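Local coordinates for protein transcriptional regulator (Streptococcus dysgalactiae, PDB 4YV6) that probably regulates transcription as a dimeric Rgg-family protein, joining a helix-turn-helix DNA-binding domain to a helical-repeat domain that in relatives senses signalling peptides, at residues L5-R10 and S64-T69; I109-S114 and G149-F154; E166-F171 and T182-L187; L187-L192 and T225-V230. All blocks are in the same frame, centred on the assembly; numbering follows the deposited sequence.

Contact 1: residues L5-R10 and S64-T69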
loop_
_atom_site.group_PDB
_atom_site.type_symbol
_atom_site.label_atom_id
_atom_site.label_comp_id
_atom_site.label_asym_id
_atom_site.label_seq_id
_atom_site.Cartn_x
_atom_site.Cartn_y
_atom_site.Cartn_z
ATOM N N LEU B 5 23.664 9.665 -2.898
ATOM C CA LEU B 5 22.337 9.872 -3.466
ATOM C C LEU B 5 22.365 10.736 -4.727
ATOM O O LEU B 5 21.382 10.796 -5.465
ATOM C CB LEU B 5 21.418 10.516 -2.426
ATOM C CG LEU B 5 21.325 9.805 -1.074
ATOM C CD1 LEU B 5 20.362 10.539 -0.154
ATOM C CD2 LEU B 5 20.905 8.352 -1.244
ATOM N N GLY B 6 23.488 11.401 -4.970
ATOM C CA GLY B 6 23.614 12.298 -6.104
ATOM C C GLY B 6 23.481 11.605 -7.445
ATOM O O GLY B 6 22.855 12.134 -8.364
ATOM N N LYS B 7 24.074 10.421 -7.562
ATOM C CA LYS B 7 24.019 9.663 -8.808
ATOM C C LYS B 7 22.578 9.320 -9.169
ATOM O O LYS B 7 22.201 9.343 -10.340
ATOM C CB LYS B 7 24.855 8.382 -8.706
ATOM C CG LYS B 7 24.571 7.547 -7.466
ATOM C CD LYS B 7 24.547 6.050 -7.761
ATOM C CE LYS B 7 24.031 5.265 -6.560
ATOM N NZ LYS B 7 24.069 3.791 -6.773
ATOM N N THR B 8 21.774 9.014 -8.155
ATOM C CA THR B 8 20.390 8.619 -8.380
ATOM C C THR B 8 19.536 9.821 -8.766
ATOM O O THR B 8 18.686 9.722 -9.651
ATOM C CB THR B 8 19.783 7.949 -7.137
ATOM O OG1 THR B 8 20.595 6.834 -6.751
ATOM C CG2 THR B 8 18.358 7.467 -7.427
ATOM N N LEU B 9 19.759 10.947 -8.094
ATOM C CA LEU B 9 19.036 12.175 -8.399
ATOM C C LEU B 9 19.247 12.537 -9.863
ATOM O O LEU B 9 18.307 12.912 -10.561
ATOM C CB LEU B 9 19.495 13.316 -7.481
ATOM C CG LEU B 9 18.763 14.670 -7.530
ATOM C CD1 LEU B 9 19.267 15.542 -8.675
ATOM C CD2 LEU B 9 17.249 14.503 -7.618
ATOM N N ARG B 10 20.489 12.410 -10.323
ATOM C CA ARG B 10 20.838 12.717 -11.706
ATOM C C ARG B 10 20.082 11.831 -12.696
ATOM O O ARG B 10 19.513 12.324 -13.670
ATOM C CB ARG B 10 22.344 12.560 -11.922
ATOM C CG ARG B 10 22.796 12.919 -13.330
ATOM C CD ARG B 10 24.315 13.003 -13.434
ATOM N NE ARG B 10 24.915 11.767 -13.936
ATOM C CZ ARG B 10 25.290 11.556 -15.198
ATOM N NH1 ARG B 10 25.139 12.497 -16.124
ATOM N NH2 ARG B 10 25.827 10.392 -15.538
ATOM N N SER B 64 13.678 3.970 -2.592
ATOM C CA SER B 64 13.364 2.643 -3.125
ATOM C C SER B 64 14.245 2.341 -4.333
ATOM O O SER B 64 14.776 1.238 -4.462
ATOM C CB SER B 64 11.888 2.536 -3.506
ATOM O OG SER B 64 11.583 3.365 -4.611
ATOM N N THR B 65 14.401 3.326 -5.214
ATOM C CA THR B 65 15.424 3.253 -6.251
ATOM C C THR B 65 16.753 3.542 -5.549
ATOM O O THR B 65 16.842 3.394 -4.334
ATOM C CB THR B 65 15.143 4.234 -7.427
ATOM O OG1 THR B 65 16.041 3.969 -8.513
ATOM C CG2 THR B 65 15.274 5.691 -7.000
ATOM N N HIS B 66 17.788 3.927 -6.288
ATOM C CA HIS B 66 19.115 4.164 -5.703
ATOM C C HIS B 66 19.703 2.898 -5.076
ATOM O O HIS B 66 20.802 2.483 -5.439
ATOM C CB HIS B 66 19.073 5.279 -4.645
ATOM C CG HIS B 66 20.318 5.375 -3.817
ATOM N ND1 HIS B 66 21.525 5.794 -4.334
ATOM C CD2 HIS B 66 20.542 5.103 -2.509
ATOM C CE1 HIS B 66 22.440 5.781 -3.378
ATOM N NE2 HIS B 66 21.869 5.366 -2.262
ATOM N N SER B 67 18.980 2.300 -4.129
ATOM C CA SER B 67 19.448 1.096 -3.446
ATOM C C SER B 67 18.295 0.155 -3.103
ATOM O O SER B 67 17.218 0.594 -2.697
ATOM C CB SER B 67 20.205 1.473 -2.172
ATOM O OG SER B 67 20.806 0.335 -1.581
ATOM N N LYS B 68 18.533 -1.141 -3.270
ATOM C CA LYS B 68 17.541 -2.160 -2.940
ATOM C C LYS B 68 17.656 -2.599 -1.480
ATOM O O LYS B 68 17.039 -3.583 -1.071
ATOM C CB LYS B 68 17.696 -3.370 -3.863
ATOM C CG LYS B 68 17.437 -3.064 -5.331
ATOM C CD LYS B 68 17.689 -4.277 -6.215
ATOM C CE LYS B 68 17.396 -3.966 -7.674
ATOM N NZ LYS B 68 17.654 -5.135 -8.557
ATOM N N THR B 69 18.447 -1.868 -0.698
ATOM C CA THR B 69 18.617 -2.178 0.717
ATOM C C THR B 69 17.364 -1.798 1.500
ATOM O O THR B 69 16.501 -1.078 0.994
ATOM C CB THR B 69 19.842 -1.452 1.318
ATOM O OG1 THR B 69 20.101 -1.956 2.635
ATOM C CG2 THR B 69 19.617 0.060 1.387
#

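Contact 2: residues I109-S114 and G149-F154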
loop_
_atom_site.group_PDB
_atom_site.type_symbol
_atom_site.label_atom_id
_atom_site.label_comp_id
_atom_site.label_asym_id
_atom_site.label_seq_id
_atom_site.Cartn_x
_atom_site.Cartn_y
_atom_site.Cartn_z
ATOM N N ILE B 109 11.503 -13.200 17.335
ATOM C CA ILE B 109 12.103 -14.348 16.659
ATOM C C ILE B 109 11.751 -15.646 17.378
ATOM O O ILE B 109 11.468 -16.661 16.741
ATOM C CB ILE B 109 13.639 -14.213 16.569
ATOM C CG1 ILE B 109 14.015 -13.013 15.696
ATOM C CG2 ILE B 109 14.263 -15.481 15.986
ATOM C CD1 ILE B 109 15.466 -12.578 15.830
ATOM N N LYS B 110 11.777 -15.610 18.707
ATOM C CA LYS B 110 11.393 -16.764 19.512
ATOM C C LYS B 110 9.937 -17.146 19.264
ATOM O O LYS B 110 9.609 -18.325 19.149
ATOM C CB LYS B 110 11.609 -16.477 20.999
ATOM C CG LYS B 110 13.067 -16.355 21.404
ATOM C CD LYS B 110 13.203 -15.995 22.873
ATOM C CE LYS B 110 14.657 -15.788 23.257
ATOM N NZ LYS B 110 14.803 -15.301 24.653
ATOM N N ALA B 111 9.069 -16.142 19.181
ATOM C CA ALA B 111 7.645 -16.373 18.961
ATOM C C ALA B 111 7.397 -17.030 17.607
ATOM O O ALA B 111 6.532 -17.897 17.478
ATOM C CB ALA B 111 6.878 -15.067 19.061
ATOM N N ILE B 112 8.156 -16.609 16.601
ATOM C CA ILE B 112 8.048 -17.186 15.268
ATOM C C ILE B 112 8.726 -18.552 15.241
ATOM O O ILE B 112 8.208 -19.504 14.660
ATOM C CB ILE B 112 8.680 -16.269 14.200
ATOM C CG1 ILE B 112 7.972 -14.910 14.184
ATOM C CG2 ILE B 112 8.601 -16.919 12.820
ATOM C CD1 ILE B 112 8.690 -13.843 13.384
ATOM N N LEU B 113 9.890 -18.634 15.878
ATOM C CA LEU B 113 10.652 -19.876 15.950
ATOM C C LEU B 113 9.870 -20.968 16.675
ATOM O O LEU B 113 10.099 -22.157 16.456
ATOM C CB LEU B 113 11.987 -19.629 16.655
ATOM C CG LEU B 113 12.866 -20.846 16.953
ATOM C CD1 LEU B 113 13.205 -21.609 15.684
ATOM C CD2 LEU B 113 14.127 -20.401 17.664
ATOM N N SER B 114 8.947 -20.559 17.537
ATOM C CA SER B 114 8.130 -21.500 18.291
ATOM C C SER B 114 7.196 -22.296 17.384
ATOM O O SER B 114 6.925 -23.472 17.634
ATOM C CB SER B 114 7.308 -20.763 19.348
ATOM O OG SER B 114 6.518 -21.670 20.095
ATOM N N GLY B 149 1.739 -8.551 15.920
ATOM C CA GLY B 149 1.280 -9.610 15.041
ATOM C C GLY B 149 2.016 -10.921 15.251
ATOM O O GLY B 149 1.394 -11.973 15.373
ATOM N N ASN B 150 3.343 -10.856 15.304
ATOM C CA ASN B 150 4.172 -12.056 15.378
ATOM C C ASN B 150 4.307 -12.636 16.787
ATOM O O ASN B 150 4.848 -13.727 16.955
ATOM C CB ASN B 150 5.566 -11.757 14.820
ATOM C CG ASN B 150 5.564 -11.540 13.317
ATOM O OD1 ASN B 150 4.773 -12.142 12.589
ATOM N ND2 ASN B 150 6.454 -10.677 12.846
ATOM N N CYS B 151 3.818 -11.910 17.790
ATOM C CA CYS B 151 3.916 -12.344 19.184
ATOM C C CYS B 151 2.548 -12.613 19.810
ATOM O O CYS B 151 2.457 -12.952 20.990
ATOM C CB CYS B 151 4.657 -11.293 20.016
ATOM S SG CYS B 151 6.391 -11.046 19.559
ATOM N N SER B 152 1.491 -12.471 19.015
ATOM C CA SER B 152 0.123 -12.558 19.523
ATOM C C SER B 152 -0.195 -13.874 20.231
ATOM O O SER B 152 -0.951 -13.892 21.204
ATOM C CB SER B 152 -0.870 -12.357 18.378
ATOM O OG SER B 152 -0.788 -11.041 17.867
ATOM N N ARG B 153 0.375 -14.972 19.745
ATOM C CA ARG B 153 0.075 -16.290 20.301
ATOM C C ARG B 153 0.563 -16.439 21.741
ATOM O O ARG B 153 0.127 -17.342 22.456
ATOM C CB ARG B 153 0.695 -17.389 19.433
ATOM C CG ARG B 153 0.034 -17.553 18.072
ATOM C CD ARG B 153 0.551 -18.787 17.348
ATOM N NE ARG B 153 2.001 -18.753 17.165
ATOM C CZ ARG B 153 2.621 -18.238 16.105
ATOM N NH1 ARG B 153 1.928 -17.703 15.107
ATOM N NH2 ARG B 153 3.946 -18.258 16.041
ATOM N N PHE B 154 1.458 -15.549 22.164
ATOM C CA PHE B 154 2.037 -15.608 23.505
ATOM C C PHE B 154 1.572 -14.450 24.387
ATOM O O PHE B 154 2.140 -14.202 25.450
ATOM C CB PHE B 154 3.562 -15.626 23.411
ATOM C CG PHE B 154 4.103 -16.850 22.730
ATOM C CD1 PHE B 154 4.314 -18.016 23.446
ATOM C CD2 PHE B 154 4.380 -16.841 21.374
ATOM C CE1 PHE B 154 4.803 -19.147 22.823
ATOM C CE2 PHE B 154 4.870 -17.969 20.746
ATOM C CZ PHE B 154 5.081 -19.123 21.471
#

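Contact 3: residues E166-F171 and T182-L187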
loop_
_atom_site.group_PDB
_atom_site.type_symbol
_atom_site.label_atom_id
_atom_site.label_comp_id
_atom_site.label_asym_id
_atom_site.label_seq_id
_atom_site.Cartn_x
_atom_site.Cartn_y
_atom_site.Cartn_z
ATOM N N GLU B 166 -5.663 -0.031 21.388
ATOM C CA GLU B 166 -4.617 0.982 21.301
ATOM C C GLU B 166 -4.121 1.136 19.868
ATOM O O GLU B 166 -3.982 2.251 19.367
ATOM C CB GLU B 166 -3.446 0.623 22.220
ATOM C CG GLU B 166 -3.711 0.852 23.702
ATOM C CD GLU B 166 -3.601 2.311 24.099
ATOM O OE1 GLU B 166 -2.609 2.671 24.771
ATOM O OE2 GLU B 166 -4.503 3.099 23.742
ATOM N N MET B 167 -3.859 0.009 19.215
ATOM C CA MET B 167 -3.351 0.009 17.848
ATOM C C MET B 167 -4.342 0.646 16.878
ATOM O O MET B 167 -3.980 1.511 16.079
ATOM C CB MET B 167 -3.041 -1.422 17.408
ATOM C CG MET B 167 -2.595 -1.548 15.958
ATOM S SD MET B 167 -2.291 -3.252 15.470
ATOM C CE MET B 167 -3.925 -3.964 15.654
ATOM N N VAL B 168 -5.592 0.207 16.957
ATOM C CA VAL B 168 -6.629 0.639 16.028
ATOM C C VAL B 168 -6.901 2.142 16.119
ATOM O O VAL B 168 -7.268 2.771 15.126
ATOM C CB VAL B 168 -7.938 -0.163 16.280
ATOM C CG1 VAL B 168 -9.190 0.710 16.160
ATOM C CG2 VAL B 168 -8.015 -1.340 15.327
ATOM N N THR B 169 -6.697 2.715 17.302
ATOM C CA THR B 169 -7.047 4.110 17.549
ATOM C C THR B 169 -5.847 5.056 17.510
ATOM O O THR B 169 -5.985 6.243 17.804
ATOM C CB THR B 169 -7.744 4.269 18.917
ATOM O OG1 THR B 169 -6.897 3.761 19.955
ATOM C CG2 THR B 169 -9.068 3.520 18.936
ATOM N N SER B 170 -4.674 4.543 17.147
ATOM C CA SER B 170 -3.473 5.374 17.133
ATOM C C SER B 170 -2.411 4.892 16.145
ATOM O O SER B 170 -1.217 4.962 16.433
ATOM C CB SER B 170 -2.870 5.442 18.539
ATOM O OG SER B 170 -2.392 4.173 18.949
ATOM N N PHE B 171 -2.849 4.405 14.988
ATOM C CA PHE B 171 -1.930 4.060 13.905
ATOM C C PHE B 171 -1.978 5.151 12.842
ATOM O O PHE B 171 -2.995 5.829 12.689
ATOM C CB PHE B 171 -2.282 2.700 13.296
ATOM C CG PHE B 171 -3.457 2.741 12.364
ATOM C CD1 PHE B 171 -4.748 2.620 12.851
ATOM C CD2 PHE B 171 -3.270 2.898 11.001
ATOM C CE1 PHE B 171 -5.830 2.660 11.993
ATOM C CE2 PHE B 171 -4.348 2.940 10.141
ATOM C CZ PHE B 171 -5.630 2.820 10.636
ATOM N N THR B 182 -3.898 -1.620 6.291
ATOM C CA THR B 182 -4.282 -2.965 5.883
ATOM C C THR B 182 -3.857 -3.974 6.945
ATOM O O THR B 182 -4.604 -4.897 7.264
ATOM C CB THR B 182 -3.660 -3.338 4.523
ATOM O OG1 THR B 182 -4.083 -2.395 3.531
ATOM C CG2 THR B 182 -4.078 -4.740 4.089
ATOM N N LEU B 183 -2.663 -3.784 7.498
ATOM C CA LEU B 183 -2.154 -4.669 8.539
ATOM C C LEU B 183 -2.997 -4.579 9.809
ATOM O O LEU B 183 -3.330 -5.600 10.410
ATOM C CB LEU B 183 -0.692 -4.341 8.857
ATOM C CG LEU B 183 0.332 -4.672 7.768
ATOM C CD1 LEU B 183 1.701 -4.119 8.137
ATOM C CD2 LEU B 183 0.415 -6.175 7.534
ATOM N N VAL B 184 -3.342 -3.360 10.213
ATOM C CA VAL B 184 -4.165 -3.156 11.401
ATOM C C VAL B 184 -5.520 -3.836 11.230
ATOM O O VAL B 184 -6.043 -4.443 12.168
ATOM C CB VAL B 184 -4.372 -1.654 11.697
ATOM C CG1 VAL B 184 -5.463 -1.441 12.746
ATOM C CG2 VAL B 184 -3.068 -1.027 12.166
ATOM N N THR B 185 -6.080 -3.735 10.029
ATOM C CA THR B 185 -7.361 -4.356 9.725
ATOM C C THR B 185 -7.273 -5.869 9.893
ATOM O O THR B 185 -8.170 -6.494 10.454
ATOM C CB THR B 185 -7.820 -4.027 8.291
ATOM O OG1 THR B 185 -7.882 -2.606 8.120
ATOM C CG2 THR B 185 -9.191 -4.627 8.008
ATOM N N GLN B 186 -6.183 -6.450 9.406
ATOM C CA GLN B 186 -5.982 -7.891 9.493
ATOM C C GLN B 186 -5.872 -8.361 10.942
ATOM O O GLN B 186 -6.502 -9.343 11.331
ATOM C CB GLN B 186 -4.732 -8.295 8.713
ATOM C CG GLN B 186 -4.898 -8.194 7.208
ATOM C CD GLN B 186 -3.610 -8.466 6.457
ATOM O OE1 GLN B 186 -2.567 -8.719 7.059
ATOM N NE2 GLN B 186 -3.677 -8.416 5.132
ATOM N N LEU B 187 -5.070 -7.657 11.737
ATOM C CA LEU B 187 -4.889 -8.014 13.140
ATOM C C LEU B 187 -6.166 -7.783 13.945
ATOM O O LEU B 187 -6.406 -8.463 14.944
ATOM C CB LEU B 187 -3.736 -7.217 13.756
ATOM C CG LEU B 187 -2.332 -7.447 13.184
ATOM C CD1 LEU B 187 -1.302 -6.679 14.003
ATOM C CD2 LEU B 187 -1.970 -8.926 13.127
#

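Contact 4: residues L187-L192 and T225-V230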
loop_
_atom_site.group_PDB
_atom_site.type_symbol
_atom_site.label_atom_id
_atom_site.label_comp_id
_atom_site.label_asym_id
_atom_site.label_seq_id
_atom_site.Cartn_x
_atom_site.Cartn_y
_atom_site.Cartn_z
ATOM N N LEU B 187 -5.070 -7.657 11.737
ATOM C CA LEU B 187 -4.889 -8.014 13.140
ATOM C C LEU B 187 -6.166 -7.783 13.945
ATOM O O LEU B 187 -6.406 -8.463 14.944
ATOM C CB LEU B 187 -3.736 -7.217 13.756
ATOM C CG LEU B 187 -2.332 -7.447 13.184
ATOM C CD1 LEU B 187 -1.302 -6.679 14.003
ATOM C CD2 LEU B 187 -1.970 -8.926 13.127
ATOM N N SER B 188 -6.979 -6.823 13.514
ATOM C CA SER B 188 -8.260 -6.571 14.166
ATOM C C SER B 188 -9.207 -7.742 13.928
ATOM O O SER B 188 -9.908 -8.180 14.840
ATOM C CB SER B 188 -8.886 -5.270 13.656
ATOM O OG SER B 188 -8.118 -4.142 14.044
ATOM N N ILE B 189 -9.221 -8.244 12.697
ATOM C CA ILE B 189 -10.025 -9.410 12.352
ATOM C C ILE B 189 -9.557 -10.634 13.136
ATOM O O ILE B 189 -10.370 -11.432 13.600
ATOM C CB ILE B 189 -9.958 -9.715 10.839
ATOM C CG1 ILE B 189 -10.622 -8.591 10.041
ATOM C CG2 ILE B 189 -10.641 -11.046 10.516
ATOM C CD1 ILE B 189 -10.315 -8.624 8.556
ATOM N N ASN B 190 -8.244 -10.783 13.269
ATOM C CA ASN B 190 -7.675 -11.916 13.988
ATOM C C ASN B 190 -8.044 -11.888 15.467
ATOM O O ASN B 190 -8.194 -12.936 16.096
ATOM C CB ASN B 190 -6.153 -11.945 13.831
ATOM C CG ASN B 190 -5.716 -12.271 12.415
ATOM O OD1 ASN B 190 -6.500 -12.772 11.608
ATOM N ND2 ASN B 190 -4.453 -11.996 12.110
ATOM N N CYS B 191 -8.190 -10.688 16.020
ATOM C CA CYS B 191 -8.622 -10.544 17.403
ATOM C C CYS B 191 -10.122 -10.797 17.512
ATOM O O CYS B 191 -10.602 -11.304 18.527
ATOM C CB CYS B 191 -8.282 -9.154 17.941
ATOM S SG CYS B 191 -8.677 -8.942 19.693
ATOM N N LEU B 192 -10.855 -10.441 16.462
ATOM C CA LEU B 192 -12.293 -10.679 16.417
ATOM C C LEU B 192 -12.587 -12.177 16.406
ATOM O O LEU B 192 -13.557 -12.629 17.010
ATOM C CB LEU B 192 -12.914 -10.006 15.189
ATOM C CG LEU B 192 -14.403 -10.275 14.953
ATOM C CD1 LEU B 192 -15.234 -9.852 16.152
ATOM C CD2 LEU B 192 -14.876 -9.560 13.697
ATOM N N THR B 225 -13.279 -10.261 2.414
ATOM C CA THR B 225 -13.696 -11.649 2.248
ATOM C C THR B 225 -13.598 -12.399 3.572
ATOM O O THR B 225 -14.526 -13.104 3.964
ATOM C CB THR B 225 -12.845 -12.374 1.192
ATOM O OG1 THR B 225 -12.980 -11.707 -0.070
ATOM C CG2 THR B 225 -13.292 -13.828 1.044
ATOM N N VAL B 226 -12.463 -12.251 4.247
ATOM C CA VAL B 226 -12.258 -12.870 5.551
ATOM C C VAL B 226 -13.288 -12.357 6.549
ATOM O O VAL B 226 -13.886 -13.134 7.292
ATOM C CB VAL B 226 -10.838 -12.594 6.091
ATOM C CG1 VAL B 226 -10.675 -13.146 7.505
ATOM C CG2 VAL B 226 -9.793 -13.200 5.168
ATOM N N PHE B 227 -13.493 -11.044 6.558
ATOM C CA PHE B 227 -14.419 -10.427 7.497
ATOM C C PHE B 227 -15.850 -10.872 7.219
ATOM O O PHE B 227 -16.653 -11.002 8.140
ATOM C CB PHE B 227 -14.315 -8.904 7.433
ATOM C CG PHE B 227 -15.244 -8.194 8.374
ATOM C CD1 PHE B 227 -15.096 -8.330 9.745
ATOM C CD2 PHE B 227 -16.260 -7.389 7.890
ATOM C CE1 PHE B 227 -15.949 -7.679 10.615
ATOM C CE2 PHE B 227 -17.115 -6.733 8.757
ATOM C CZ PHE B 227 -16.959 -6.879 10.120
ATOM N N LEU B 228 -16.164 -11.111 5.950
ATOM C CA LEU B 228 -17.476 -11.629 5.576
ATOM C C LEU B 228 -17.700 -12.994 6.222
ATOM O O LEU B 228 -18.810 -13.319 6.645
ATOM C CB LEU B 228 -17.608 -11.731 4.053
ATOM C CG LEU B 228 -18.874 -12.406 3.518
ATOM C CD1 LEU B 228 -20.110 -11.615 3.906
ATOM C CD2 LEU B 228 -18.791 -12.570 2.009
ATOM N N TYR B 229 -16.635 -13.785 6.303
ATOM C CA TYR B 229 -16.711 -15.114 6.895
ATOM C C TYR B 229 -16.753 -15.035 8.417
ATOM O O TYR B 229 -17.595 -15.664 9.059
ATOM C CB TYR B 229 -15.522 -15.968 6.453
ATOM C CG TYR B 229 -15.588 -17.396 6.944
ATOM C CD1 TYR B 229 -15.095 -17.746 8.194
ATOM C CD2 TYR B 229 -16.145 -18.393 6.157
ATOM C CE1 TYR B 229 -15.157 -19.052 8.648
ATOM C CE2 TYR B 229 -16.212 -19.700 6.601
ATOM C CZ TYR B 229 -15.716 -20.023 7.846
ATOM O OH TYR B 229 -15.781 -21.324 8.288
ATOM N N VAL B 230 -15.834 -14.265 8.988
ATOM C CA VAL B 230 -15.732 -14.135 10.437
ATOM C C VAL B 230 -16.974 -13.470 11.027
ATOM O O VAL B 230 -17.471 -13.890 12.070
ATOM C CB VAL B 230 -14.479 -13.328 10.831
ATOM C CG1 VAL B 230 -14.449 -13.063 12.331
ATOM C CG2 VAL B 230 -13.223 -14.071 10.398
#

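Contact 1: residues L5-R10 and S64-T69
At H66 a chi1 of 168° sends CG away from the backbone N, and at T8 a chi1 of -56° puts OG1 opposite the carbonyl carbon; the two torsions bring hydroxyl and imidazole edge together. T8 OG1 and H66 ND1 are hydrogen-bonded at 2.8 Å, and either may be the donor. The oxygen lies in the ring plane, at the edge, which restricts rotation of the imidazole. L5 approaches quite differently: its CD2 stands over one face of the ring, 3.5 Å from the H66 centroid and 22° off the normal, a CH-pi contact displaced toward the rim near NE2. The helix involved, 5-15, belongs to the helix-turn-helix domain, and H66 follows the end of helix 59-64, in the loop leading to helix 72-86. The contact therefore fastens the exit of the DNA-binding bundle to its N-terminal helix. K7, bent at chi2, lays CE 3.4 Å from H66 ND1, obliquely to the ring, and its NZ is 4.1 Å from the same ND1; a charged lysine there would be expected to disfavour imidazole protonation. Beside the ring, the methyls T8 CG2 and T65 CG2 meet tip to tip at 3.6 Å. T65 OG1 bonds instead to R11 NH2, while L5 also rests on F36, L48 and F62 and reaches C45 of the second subunit.

Contact 2: residues I109-S114 and G149-F154
A111 and F154 lie at the centre of this contact, the methyl CB of A111 resting 3.8 Å from F154 CD2. The same methyl stands 3.2 Å from the carbonyl oxygen N150 O and 4.1 Å from C151 SG, a close fit that the short side chain permits where CA atoms of A111 and C151 come within 5.5 Å. F154 turns its ring back toward helix 103-114, with CG opposite the carbonyl carbon (chi1 -64°), and the ring's CZ reaches S114 OG at 3.2 Å. That oxygen lies in the ring plane, at its edge. R153 reaches the helix from another direction: a bend at chi3 (-58°) brings its guanidinium round to the backbone, where NH2 gives A111 O a weak hydrogen bond of 3.0 Å at a strongly bent 124°. I112 CD1 lies 3.9 Å from N150 CG, the two side chains crossing at a slant. Both helices belong to the TPR-like Rgg C-terminal domain; V127 and P122 also touch F154, and I112 packs on V80 and Y84 of helix 72-86. Chemically, then, the joint rests mainly on apolar packing around a small residue, and the single bent bond from an exposed arginine probably contributes little.

Contact 3: residues E166-F171 and T182-L187
V184 is the bump here, its two methyls entering a hollow formed by M167, V168 and F171. The hollow lies where helix 157-168 ends and the chain turns away. CG2 of V184 covers one face of the F171 ring, 4.1 Å from the centroid and 24° off the normal, in a CH-pi contact shifted toward the CG side, where the V184 CG2 to F171 CG distance is 3.8 Å. The other branch, V184 CG1, points at V168 and meets CG2 of that residue at 3.6 Å, so both prongs of the valine are occupied. The ring can form one wall of the hollow because F171 CG sits between its backbone N and carbonyl carbon (chi1 78°), folding the phenyl back over the end of the helix. M167 forms a second wall, roughly at right angles to the ring as seen from V184 CG2. Its chain runs out straight to SD, CG meeting V184 CG2 at 3.9 Å, and then bends at chi3 (63°), carrying CE to 3.8 Å from L187 CB, about at right angles to that leucine. SD lies close to L187 CD1 as well, extending the packing one helical turn beyond V184. The turn after the helix is tied back by S170 OG, which donates to E166 O. This is plain apolar packing within the TPR-like domain. I145 of helix 142-151 touches both V184 and L187, W140 covers M167 and shares backbone bonds with S170, and helix 201-214 adds K210 against V168 and L214 against F171; Q186 reaches L219 of the second subunit.

Contact 4: residues L187-L192 and T225-V230
I189 opens the contact, its branched side chain directed at V226, F227 and V230. CG2, set away from the backbone N, rests on one side against two valines one turn apart: it is 3.7 Å from V226 CG1 and 4.0 Å from V230 CG2. The longer branch of I189 extends another way, CD1 passing 4.2 Å from F227 CB. One turn further along, L192 takes over. Its CG also points away from the backbone N (chi1 175°), which sends CD2 to the edge of the F227 ring, 3.8 Å from CE1 and near the ring plane; V230 CG1 is equally close to the same CD2, leucine and valine lying alongside with ends pointing opposite ways. V230 is thus shared by I189 and L192. The segment axes approach to 10.5 Å and run nearly parallel, at 15°, a separation spanned entirely by aliphatic and aromatic carbon. Near-parallel helices two apart in the chain are consistent with the TPR-like superhelical arrangement of this domain. Helix 201-214, which lies between them in sequence, closes one flank through I211, in touch with both I189 and F227, while Y266 of helix 260-273 packs on V226 and T164 of helix 157-168 meets C191.

Contact 1 stands apart at the surface of the DNA-binding domain, its centre about 32 Å or more from the centres of the others, whereas contacts 2, 3 and 4 form a connected series in the C-terminal helical domain. Contacts 3 and 4 are buried, share L187 and use successive parts of helix 179-197; contact 2, partly buried, joins them where G149 CA meets L187 CD2 at 3.8 Å. Chemistry follows depth. The surface contact centres on a polar histidine–threonine bond, contact 2 mixes apolar packing with a weak arginine bond, and the two buried contacts are held across their segments by apolar side chains, with an aromatic face used in contact 3 and an aromatic edge in contact 4.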